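Local coordinates for protein endo-beta-1,4-mannanase (Alicyclobacillus acidocaldarius, PDB 4CD6) that probably hydrolyses internal beta-1,4-mannosidic linkages in mannans, as an endo-acting member of glycoside hydrolase family 113, at residues S201-I206 and F229-C234; G15-F20 and M279-P284. One frame throughout, in Å; residues are numbered along the deposited sequence.

Overall arrangement
Running from the N terminus, the chain first enters contact 2 through G15-F20, on strand 13-18. It then passes through four more barrel strands (46-55 to 176-182) before S201-I206, which leaves strand 197-201. After helix 209-223, strand 227-232 brings in F229-C234 and completes contact 1, closing a beta-alpha-beta crossover whose helix is 209-223. Only later does M279-P284, on strand 275-283, return to G15-F20, so contact 1 lies wholly within the long loop of contact 2, and that outer contact closes the barrel. The centres of the two contacts lie about 12 Å apart. Strands 227-232 and 275-283 are neighbours, and both contacts reach the iminosugar IFM.

Contact 1 (S201-I206 and F229-C234); sequences SAYYPI and FMEVGC. With IFM (5-hydroxymethyl-3,4-dihydroxypiperidine), chain B.
Tyr-203 and Glu-231 meet with their flat groups nearly perpendicular, the phenol ring and carboxylate planes standing 85° apart. The phenol OH of Tyr-203 donates to Glu-231 OE1 over 2.6 Å, meeting that oxygen's anti lone pair, on the side away from OE2, and the acceptor lies in the plane of the ring at its edge. The same oxygen, Glu-231 OE1, also accepts a hydrogen bond from the ring nitrogen of IFM, N, at 2.7 Å, so two donors grip it; Lys-93 forms a salt bridge with OE2. Glu-231 reaches the ligand with its chain extended beyond CG (chi2 -172°). Ser-201 OG sits 3.4 Å from Glu-231 CD, but is hydrogen-bonded to Glu-151 OE2 and Asn-180 OD1. These residues lie at the C-terminal ends of strands 197-201 and 227-232 of a (beta/alpha)8 barrel, where the parallel bridge Ser-201/Glu-231 includes the bond from Ala-202 N to Glu-231 O at 2.8 Å. A carboxylate at the end of strand 227-232, touching a bound iminosugar, is consistent with the nucleophile position of clan GH-A enzymes. On the apolar side, Ala-202 CB lies over one face of Phe-229, 3.6 Å from the ring centroid and 17° off its normal, a CH-pi contact. Val-232 CG2 packs 3.3 Å from Ala-202 O. The Tyr-203 ring edge also borders Gly-233 O, buried without a polar partner in the model; Tyr-203 CD1 is 3.4 Å from it.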
# COMPACT_ATOMS: atom_id res chain seq x y z
N SER A 201 -4.11 -6.16 -0.76
CA SER A 201 -4.57 -5.20 -1.77
C SER A 201 -5.95 -5.66 -2.18
O SER A 201 -6.13 -6.49 -3.11
CB SER A 201 -3.60 -5.16 -2.95
OG SER A 201 -2.41 -4.46 -2.64
N ALA A 202 -6.91 -5.19 -1.42
CA ALA A 202 -8.26 -5.78 -1.41
C ALA A 202 -9.14 -5.19 -2.49
O ALA A 202 -10.22 -4.63 -2.23
CB ALA A 202 -8.88 -5.60 -0.03
N TYR A 203 -8.68 -5.34 -3.72
CA TYR A 203 -9.39 -4.80 -4.90
C TYR A 203 -10.43 -5.82 -5.33
O TYR A 203 -10.34 -6.41 -6.40
CB TYR A 203 -8.39 -4.50 -6.02
CG TYR A 203 -7.44 -3.37 -5.69
CD1 TYR A 203 -7.86 -2.03 -5.74
CD2 TYR A 203 -6.11 -3.62 -5.37
CE1 TYR A 203 -7.01 -0.99 -5.45
CE2 TYR A 203 -5.25 -2.57 -5.07
CZ TYR A 203 -5.69 -1.27 -5.12
OH TYR A 203 -4.85 -0.25 -4.83
N TYR A 204 -11.42 -6.05 -4.47
CA TYR A 204 -12.50 -6.99 -4.76
C TYR A 204 -13.60 -6.30 -5.56
O TYR A 204 -14.03 -5.22 -5.19
CB TYR A 204 -13.06 -7.65 -3.47
CG TYR A 204 -12.00 -8.54 -2.81
CD1 TYR A 204 -11.61 -9.75 -3.42
CD2 TYR A 204 -11.38 -8.17 -1.61
CE1 TYR A 204 -10.61 -10.54 -2.86
CE2 TYR A 204 -10.39 -8.97 -1.03
CZ TYR A 204 -10.00 -10.14 -1.66
OH TYR A 204 -9.01 -10.93 -1.11
N PRO A 205 -14.05 -6.92 -6.67
CA PRO A 205 -15.18 -6.31 -7.38
C PRO A 205 -16.37 -6.11 -6.44
O PRO A 205 -16.54 -6.84 -5.45
CB PRO A 205 -15.50 -7.33 -8.49
CG PRO A 205 -14.23 -8.09 -8.70
CD PRO A 205 -13.59 -8.16 -7.33
N ILE A 206 -17.16 -5.10 -6.74
CA ILE A 206 -18.35 -4.81 -5.96
C ILE A 206 -19.12 -6.07 -5.55
O ILE A 206 -19.45 -6.23 -4.37
CB ILE A 206 -19.29 -3.85 -6.72
CG1 ILE A 206 -18.66 -2.47 -6.76
CG2 ILE A 206 -20.67 -3.79 -6.05
CD1 ILE A 206 -19.48 -1.47 -7.57
N PHE A 229 -6.43 -3.83 5.25
CA PHE A 229 -6.23 -3.64 3.80
C PHE A 229 -5.16 -2.57 3.61
O PHE A 229 -5.38 -1.42 3.96
CB PHE A 229 -7.53 -3.24 3.15
CG PHE A 229 -8.66 -4.24 3.32
CD1 PHE A 229 -8.42 -5.61 3.38
CD2 PHE A 229 -9.98 -3.79 3.36
CE1 PHE A 229 -9.47 -6.52 3.52
CE2 PHE A 229 -11.01 -4.69 3.48
CZ PHE A 229 -10.76 -6.05 3.55
N MET A 230 -3.98 -2.98 3.11
CA MET A 230 -2.90 -2.03 2.87
C MET A 230 -3.13 -1.26 1.58
O MET A 230 -2.58 -0.18 1.43
CB MET A 230 -1.52 -2.69 2.84
CG MET A 230 -0.67 -2.53 4.11
SD MET A 230 -0.31 -0.81 4.56
CE MET A 230 0.23 -0.16 3.02
N GLU A 231 -3.93 -1.81 0.68
CA GLU A 231 -4.47 -1.00 -0.43
C GLU A 231 -5.92 -1.38 -0.60
O GLU A 231 -6.28 -2.55 -0.63
CB GLU A 231 -3.78 -1.26 -1.78
CG GLU A 231 -2.30 -1.05 -1.80
CD GLU A 231 -1.72 -1.13 -3.21
OE1 GLU A 231 -2.47 -1.07 -4.21
OE2 GLU A 231 -0.48 -1.23 -3.30
N VAL A 232 -6.75 -0.37 -0.80
CA VAL A 232 -8.09 -0.60 -1.28
C VAL A 232 -8.58 0.69 -1.92
O VAL A 232 -8.31 1.78 -1.42
CB VAL A 232 -9.00 -1.12 -0.13
CG1 VAL A 232 -9.19 -0.08 0.95
CG2 VAL A 232 -10.31 -1.66 -0.70
N GLY A 233 -9.28 0.56 -3.05
CA GLY A 233 -9.71 1.74 -3.78
C GLY A 233 -10.35 1.36 -5.11
O GLY A 233 -10.45 0.16 -5.48
N CYS A 234 -10.79 2.37 -5.82
CA CYS A 234 -11.44 2.18 -7.13
C CYS A 234 -11.30 3.48 -7.91
O CYS A 234 -11.52 4.56 -7.32
CB CYS A 234 -12.94 1.83 -6.97
SG CYS A 234 -13.77 1.35 -8.51
O4 IFM B . -1.36 1.43 -8.68
C4 IFM B . -1.44 0.01 -8.45
C3 IFM B . -0.23 -0.40 -7.62
O3 IFM B . 0.94 -0.28 -8.45
C2 IFM B . -0.33 -1.80 -7.00
N IFM B . -1.70 -2.13 -6.59
C1 IFM B . -2.84 -1.78 -7.45
C5 IFM B . -2.76 -0.29 -7.74
C6 IFM B . -4.00 0.24 -8.47
O6 IFM B . -4.15 -0.28 -9.80

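Contact 2 (G15-F20 and M279-P284). With BMA (beta-D-mannopyranose), chain C; IFM (5-hydroxymethyl-3,4-dihydroxypiperidine), chain B.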
# COMPACT_ATOMS: atom_id res chain seq x y z
N GLY A 15 -6.94 5.23 6.81
CA GLY A 15 -5.67 5.64 6.23
C GLY A 15 -5.73 6.00 4.77
O GLY A 15 -6.67 5.66 4.10
N MET A 16 -4.63 6.58 4.28
CA MET A 16 -4.54 6.95 2.86
C MET A 16 -3.11 6.85 2.36
O MET A 16 -2.20 7.28 3.06
CB MET A 16 -5.02 8.37 2.72
CG MET A 16 -4.97 8.91 1.27
SD MET A 16 -5.97 8.07 -0.00
CE MET A 16 -7.62 8.48 0.52
N THR A 17 -2.92 6.27 1.17
CA THR A 17 -1.57 6.16 0.57
C THR A 17 -1.27 7.47 -0.17
O THR A 17 -2.14 8.01 -0.87
CB THR A 17 -1.47 4.99 -0.39
OG1 THR A 17 -1.77 3.78 0.32
CG2 THR A 17 -0.07 4.88 -0.97
N PHE A 18 -0.05 7.97 -0.02
CA PHE A 18 0.35 9.26 -0.58
C PHE A 18 1.57 9.14 -1.48
O PHE A 18 2.52 8.51 -1.12
CB PHE A 18 0.73 10.22 0.55
CG PHE A 18 1.27 11.56 0.09
CD1 PHE A 18 2.62 11.75 -0.15
CD2 PHE A 18 0.40 12.63 -0.10
CE1 PHE A 18 3.08 12.98 -0.58
CE2 PHE A 18 0.87 13.86 -0.50
CZ PHE A 18 2.21 14.03 -0.74
N GLY A 19 1.55 9.82 -2.62
CA GLY A 19 2.79 10.18 -3.30
C GLY A 19 3.33 9.21 -4.34
O GLY A 19 4.41 9.46 -4.91
N PHE A 20 2.64 8.10 -4.56
CA PHE A 20 3.15 7.07 -5.48
C PHE A 20 3.25 7.66 -6.89
O PHE A 20 2.34 8.39 -7.27
CB PHE A 20 2.20 5.86 -5.47
CG PHE A 20 2.82 4.56 -5.88
CD1 PHE A 20 3.90 4.02 -5.17
CD2 PHE A 20 2.30 3.84 -6.95
CE1 PHE A 20 4.43 2.78 -5.52
CE2 PHE A 20 2.85 2.60 -7.31
CZ PHE A 20 3.91 2.08 -6.60
N MET A 279 -6.33 1.15 4.43
CA MET A 279 -5.33 2.09 3.92
C MET A 279 -5.72 2.32 2.44
O MET A 279 -5.51 1.49 1.55
CB MET A 279 -3.93 1.52 4.05
CG MET A 279 -2.85 2.54 3.94
SD MET A 279 -2.62 3.57 5.38
CE MET A 279 -1.94 2.42 6.55
N LEU A 280 -6.36 3.45 2.22
CA LEU A 280 -6.94 3.72 0.93
C LEU A 280 -5.88 4.00 -0.13
O LEU A 280 -4.78 4.45 0.18
CB LEU A 280 -7.95 4.87 1.03
CG LEU A 280 -9.16 4.68 1.98
CD1 LEU A 280 -10.17 5.81 1.81
CD2 LEU A 280 -9.81 3.34 1.80
N TRP A 281 -6.25 3.70 -1.37
CA TRP A 281 -5.40 3.92 -2.55
C TRP A 281 -6.20 4.87 -3.41
O TRP A 281 -7.29 4.52 -3.80
CB TRP A 281 -5.16 2.63 -3.32
CG TRP A 281 -4.11 2.74 -4.36
CD1 TRP A 281 -4.30 3.05 -5.69
CD2 TRP A 281 -2.70 2.60 -4.19
NE1 TRP A 281 -3.10 3.10 -6.34
CE2 TRP A 281 -2.10 2.82 -5.44
CE3 TRP A 281 -1.88 2.29 -3.10
CZ2 TRP A 281 -0.72 2.76 -5.62
CZ3 TRP A 281 -0.52 2.22 -3.28
CH2 TRP A 281 0.05 2.45 -4.53
N GLU A 282 -5.73 6.09 -3.70
CA GLU A 282 -4.48 6.70 -3.30
C GLU A 282 -4.66 8.21 -3.38
O GLU A 282 -5.71 8.70 -3.84
CB GLU A 282 -3.32 6.26 -4.22
CG GLU A 282 -3.54 6.68 -5.69
CD GLU A 282 -2.39 6.39 -6.61
OE1 GLU A 282 -1.23 6.52 -6.19
OE2 GLU A 282 -2.66 6.09 -7.79
N TRP A 283 -3.61 8.93 -3.01
CA TRP A 283 -3.61 10.41 -2.99
C TRP A 283 -2.36 10.90 -3.70
O TRP A 283 -1.28 10.49 -3.37
CB TRP A 283 -3.59 10.86 -1.53
CG TRP A 283 -4.01 12.30 -1.25
CD1 TRP A 283 -3.22 13.40 -1.28
CD2 TRP A 283 -5.31 12.75 -0.84
NE1 TRP A 283 -3.94 14.52 -0.93
CE2 TRP A 283 -5.23 14.15 -0.67
CE3 TRP A 283 -6.53 12.10 -0.63
CZ2 TRP A 283 -6.33 14.90 -0.26
CZ3 TRP A 283 -7.63 12.87 -0.25
CH2 TRP A 283 -7.51 14.25 -0.05
N PRO A 284 -2.50 11.79 -4.71
CA PRO A 284 -1.33 12.22 -5.48
C PRO A 284 -0.47 13.27 -4.79
O PRO A 284 -1.00 14.07 -4.03
CB PRO A 284 -1.97 12.85 -6.71
CG PRO A 284 -3.26 13.42 -6.21
CD PRO A 284 -3.72 12.50 -5.09
C1 BMA C . -1.17 2.10 -9.92
C2 BMA C . -1.60 3.56 -9.97
C3 BMA C . -1.02 4.13 -11.27
C4 BMA C . 0.49 3.90 -11.30
C5 BMA C . 0.89 2.44 -11.02
C6 BMA C . 2.42 2.30 -10.99
O2 BMA C . -1.12 4.30 -8.82
O3 BMA C . -1.27 5.53 -11.38
O4 BMA C . 0.96 4.25 -12.60
O5 BMA C . 0.25 2.01 -9.80
O6 BMA C . 2.84 0.97 -10.66
O4 IFM B . -1.36 1.43 -8.68
C4 IFM B . -1.44 0.01 -8.45
C3 IFM B . -0.23 -0.40 -7.62
O3 IFM B . 0.94 -0.28 -8.45
C2 IFM B . -0.33 -1.80 -7.00
N IFM B . -1.70 -2.13 -6.59
C1 IFM B . -2.84 -1.78 -7.45
C5 IFM B . -2.76 -0.29 -7.74
C6 IFM B . -4.00 0.24 -8.47
O6 IFM B . -4.15 -0.28 -9.80
O HOH W 1 -0.22 7.71 -4.02
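Gly-15 O accepts Leu-280 N at 2.9 Å, one of the bonds by which strands 13-18 and 275-283 close the parallel (beta/alpha)8 barrel. Thr-17 N bonds to Leu-280 O, and farther along Gly-19 N reaches Trp-283 O over 3.0 Å. Between the bridges Met-16/Leu-280 and Phe-18/Trp-283 the register slips by one, a beta bulge at the corner near Trp-281, with a cis peptide before Glu-282; the Trp-283 N bond to Thr-17 O is weak there. One tight part lies on the side of Met-16, Leu-280 and Trp-283. The bends of Met-16 at chi2 and chi3 (62° and 68°) carry its CE to 3.7 Å from Leu-280 CB, while its SD lies at the Trp-283 ring edge, a Met-aromatic contact. Helix 30-40 covers this side through Leu-39. Trp-281 and Phe-20 are closely packed as well: Trp-281 points an edge at the face of Phe-20, planes 69° apart, with Phe-20 CD2 3.5 Å from Trp-281 CZ2. One face of the Trp-281 ring lies under IFM C5, consistent with the sugar platform of a glycosidase subsite. Past this pair, on the looser ligand side, partly exposed Glu-282 is met by a water and by mannose. The water accepts from Phe-20 N and donates to Glu-282 OE1 and Trp-283 O. The other carboxylate oxygen, Glu-282 OE2, receives the mannose hydroxyl BMA O2 at 2.6 Å.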